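Side-chain contact in histidine kinase (Paraburkholderia phymatum, PDB 6NB0), which probably transfers phosphate from ATP to a histidine of the protein itself, as a sensor kinase of bacterial phosphorelay signalling: residues G245-V250 and G263-G268. Numbering follows the deposited sequence. Where two conformers were deposited one is given.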
loop_
_atom_site.group_PDB
_atom_site.type_symbol
_atom_site.label_atom_id
_atom_site.label_comp_id
_atom_site.label_asym_id
_atom_site.label_seq_id
_atom_site.Cartn_x
_atom_site.Cartn_y
_atom_site.Cartn_z
ATOM N N GLY A 245 17.053 -17.935 -4.391
ATOM C CA GLY A 245 17.418 -16.558 -4.148
ATOM C C GLY A 245 16.265 -15.602 -3.919
ATOM O O GLY A 245 16.508 -14.403 -3.751
ATOM N N ARG A 246 15.026 -16.081 -3.895
ATOM C CA ARG A 246 13.865 -15.204 -3.813
ATOM C C ARG A 246 13.190 -15.287 -2.454
ATOM O O ARG A 246 13.180 -16.334 -1.802
ATOM C CB ARG A 246 12.867 -15.537 -4.928
ATOM C CG ARG A 246 13.374 -15.102 -6.297
ATOM C CD ARG A 246 12.332 -15.290 -7.386
ATOM N NE ARG A 246 12.726 -14.640 -8.639
ATOM C CZ ARG A 246 11.947 -14.557 -9.716
ATOM N NH1 ARG A 246 10.725 -15.079 -9.694
ATOM N NH2 ARG A 246 12.382 -13.952 -10.814
ATOM N N ILE A 247 12.618 -14.157 -2.031
ATOM C CA ILE A 247 11.951 -14.054 -0.748
ATOM C C ILE A 247 10.473 -14.362 -0.919
ATOM O O ILE A 247 9.926 -14.289 -2.019
ATOM C CB ILE A 247 12.130 -12.645 -0.149
ATOM C CG1 ILE A 247 11.563 -11.597 -1.130
ATOM C CG2 ILE A 247 13.605 -12.403 0.175
ATOM C CD1 ILE A 247 11.382 -10.197 -0.501
ATOM N N SER A 248 9.829 -14.691 0.194
ATOM C CA SER A 248 8.376 -14.605 0.284
ATOM C C SER A 248 7.946 -13.171 -0.031
ATOM O O SER A 248 8.540 -12.221 0.477
ATOM C CB SER A 248 7.920 -15.008 1.689
ATOM O OG SER A 248 8.291 -16.358 1.999
ATOM N N TRP A 249 6.940 -13.015 -0.902
ATOM C CA TRP A 249 6.593 -11.680 -1.405
ATOM C C TRP A 249 6.320 -10.705 -0.276
ATOM O O TRP A 249 6.658 -9.514 -0.364
ATOM C CB TRP A 249 5.358 -11.755 -2.293
ATOM C CG TRP A 249 5.535 -12.528 -3.527
ATOM C CD1 TRP A 249 6.692 -13.071 -4.009
ATOM C CD2 TRP A 249 4.511 -12.836 -4.474
ATOM N NE1 TRP A 249 6.446 -13.703 -5.214
ATOM C CE2 TRP A 249 5.113 -13.579 -5.515
ATOM C CE3 TRP A 249 3.136 -12.571 -4.537
ATOM C CZ2 TRP A 249 4.386 -14.048 -6.617
ATOM C CZ3 TRP A 249 2.417 -13.036 -5.646
ATOM C CH2 TRP A 249 3.044 -13.773 -6.658
ATOM N N VAL A 250 5.720 -11.196 0.805
ATOM C CA VAL A 250 5.277 -10.287 1.852
ATOM C C VAL A 250 6.455 -9.601 2.541
ATOM O O VAL A 250 6.259 -8.575 3.189
ATOM C CB VAL A 250 4.390 -11.038 2.872
ATOM C CG1 VAL A 250 5.212 -12.024 3.711
ATOM C CG2 VAL A 250 3.660 -10.050 3.793
ATOM N N GLY A 263 22.154 -1.747 2.191
ATOM C CA GLY A 263 22.223 -2.907 3.055
ATOM C C GLY A 263 21.734 -4.149 2.334
ATOM O O GLY A 263 21.820 -4.258 1.111
ATOM N N ALA A 264 21.193 -5.083 3.112
ATOM C CA ALA A 264 20.831 -6.368 2.539
ATOM C C ALA A 264 19.811 -7.032 3.442
ATOM O O ALA A 264 19.734 -6.737 4.641
ATOM C CB ALA A 264 22.059 -7.279 2.371
ATOM N N PHE A 265 19.052 -7.961 2.862
ATOM C CA PHE A 265 18.060 -8.704 3.640
ATOM C C PHE A 265 18.137 -10.176 3.260
ATOM O O PHE A 265 18.281 -10.503 2.083
ATOM C CB PHE A 265 16.658 -8.162 3.378
ATOM C CG PHE A 265 15.580 -8.994 3.998
ATOM C CD1 PHE A 265 15.424 -9.012 5.360
ATOM C CD2 PHE A 265 14.753 -9.800 3.208
ATOM C CE1 PHE A 265 14.436 -9.805 5.955
ATOM C CE2 PHE A 265 13.768 -10.602 3.799
ATOM C CZ PHE A 265 13.605 -10.596 5.168
ATOM N N GLU A 266 18.091 -11.066 4.252
ATOM C CA GLU A 266 18.168 -12.498 3.996
ATOM C C GLU A 266 17.040 -13.181 4.748
ATOM O O GLU A 266 16.933 -13.036 5.976
ATOM C CB GLU A 266 19.524 -13.078 4.416
ATOM C CG GLU A 266 20.707 -12.445 3.712
ATOM C CD GLU A 266 22.008 -13.175 3.971
ATOM O OE1 GLU A 266 22.300 -13.488 5.143
ATOM O OE2 GLU A 266 22.729 -13.449 2.994
ATOM N N GLN A 267 16.207 -13.915 4.012
ATOM C CA GLN A 267 15.174 -14.763 4.593
ATOM C C GLN A 267 15.690 -16.199 4.603
ATOM O O GLN A 267 15.897 -16.805 3.538
ATOM C CB GLN A 267 13.870 -14.649 3.805
ATOM C CG GLN A 267 12.758 -15.488 4.394
ATOM C CD GLN A 267 11.580 -15.600 3.481
ATOM O OE1 GLN A 267 11.558 -15.003 2.397
ATOM N NE2 GLN A 267 10.587 -16.394 3.891
ATOM N N GLY A 268 15.948 -16.737 5.796
ATOM C CA GLY A 268 16.347 -18.130 5.882
ATOM C C GLY A 268 15.171 -19.051 5.598
ATOM O O GLY A 268 14.008 -18.637 5.520
#
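Ile-247 and Gln-267 have the closest CA atoms of segments 245-250 and 263-268, 6.3 Å apart. Residues 246-248 run extended before a 3-10 segment begins at Trp-249; the second segment holds strand 264-267. No backbone-to-backbone hydrogen bond joins them, and the side-chain amide of Gln-267 spans the interval. With CG anti to the backbone N (chi1 -179°) and the chain extended beyond it, that amide is carried straight out from the strand to Ser-248, which it grips twice. Ser-248 N donates to OE1 of Gln-267 over 2.8 Å, meeting a lone pair in the carbonyl plane. In return NE2 of Gln-267 donates an N-H to Ser-248 OG at 3.0 Å, a nearly straight bond (166° at the hydrogen) lying almost in the amide plane. Engaging both ends of the amide with one residue should fix its rotation and gives buried Ser-248 N and OG partners. Beside these two hydrogen bonds, the Ile-247 methyl CG2 reaches the edge of the Phe-265 ring, 4.1 Å from CE2, a light apolar contact. Strand 264-267 is an outer strand of the five-stranded sheet in this chain, probably that of the ATP-binding domain, and pairs with strand 276-283, while Phe-265 also packs on helix 252-260. Arg-242 bonds to the carbonyl oxygens of both Arg-246 and Gln-267, adding a second bridge. From the same loop, Arg-246 forms a salt bridge with Asp-68, which by sequence probably follows the H-box histidine, and Trp-249 packs on helix 44-68, linking this sheet edge to the first modelled helix.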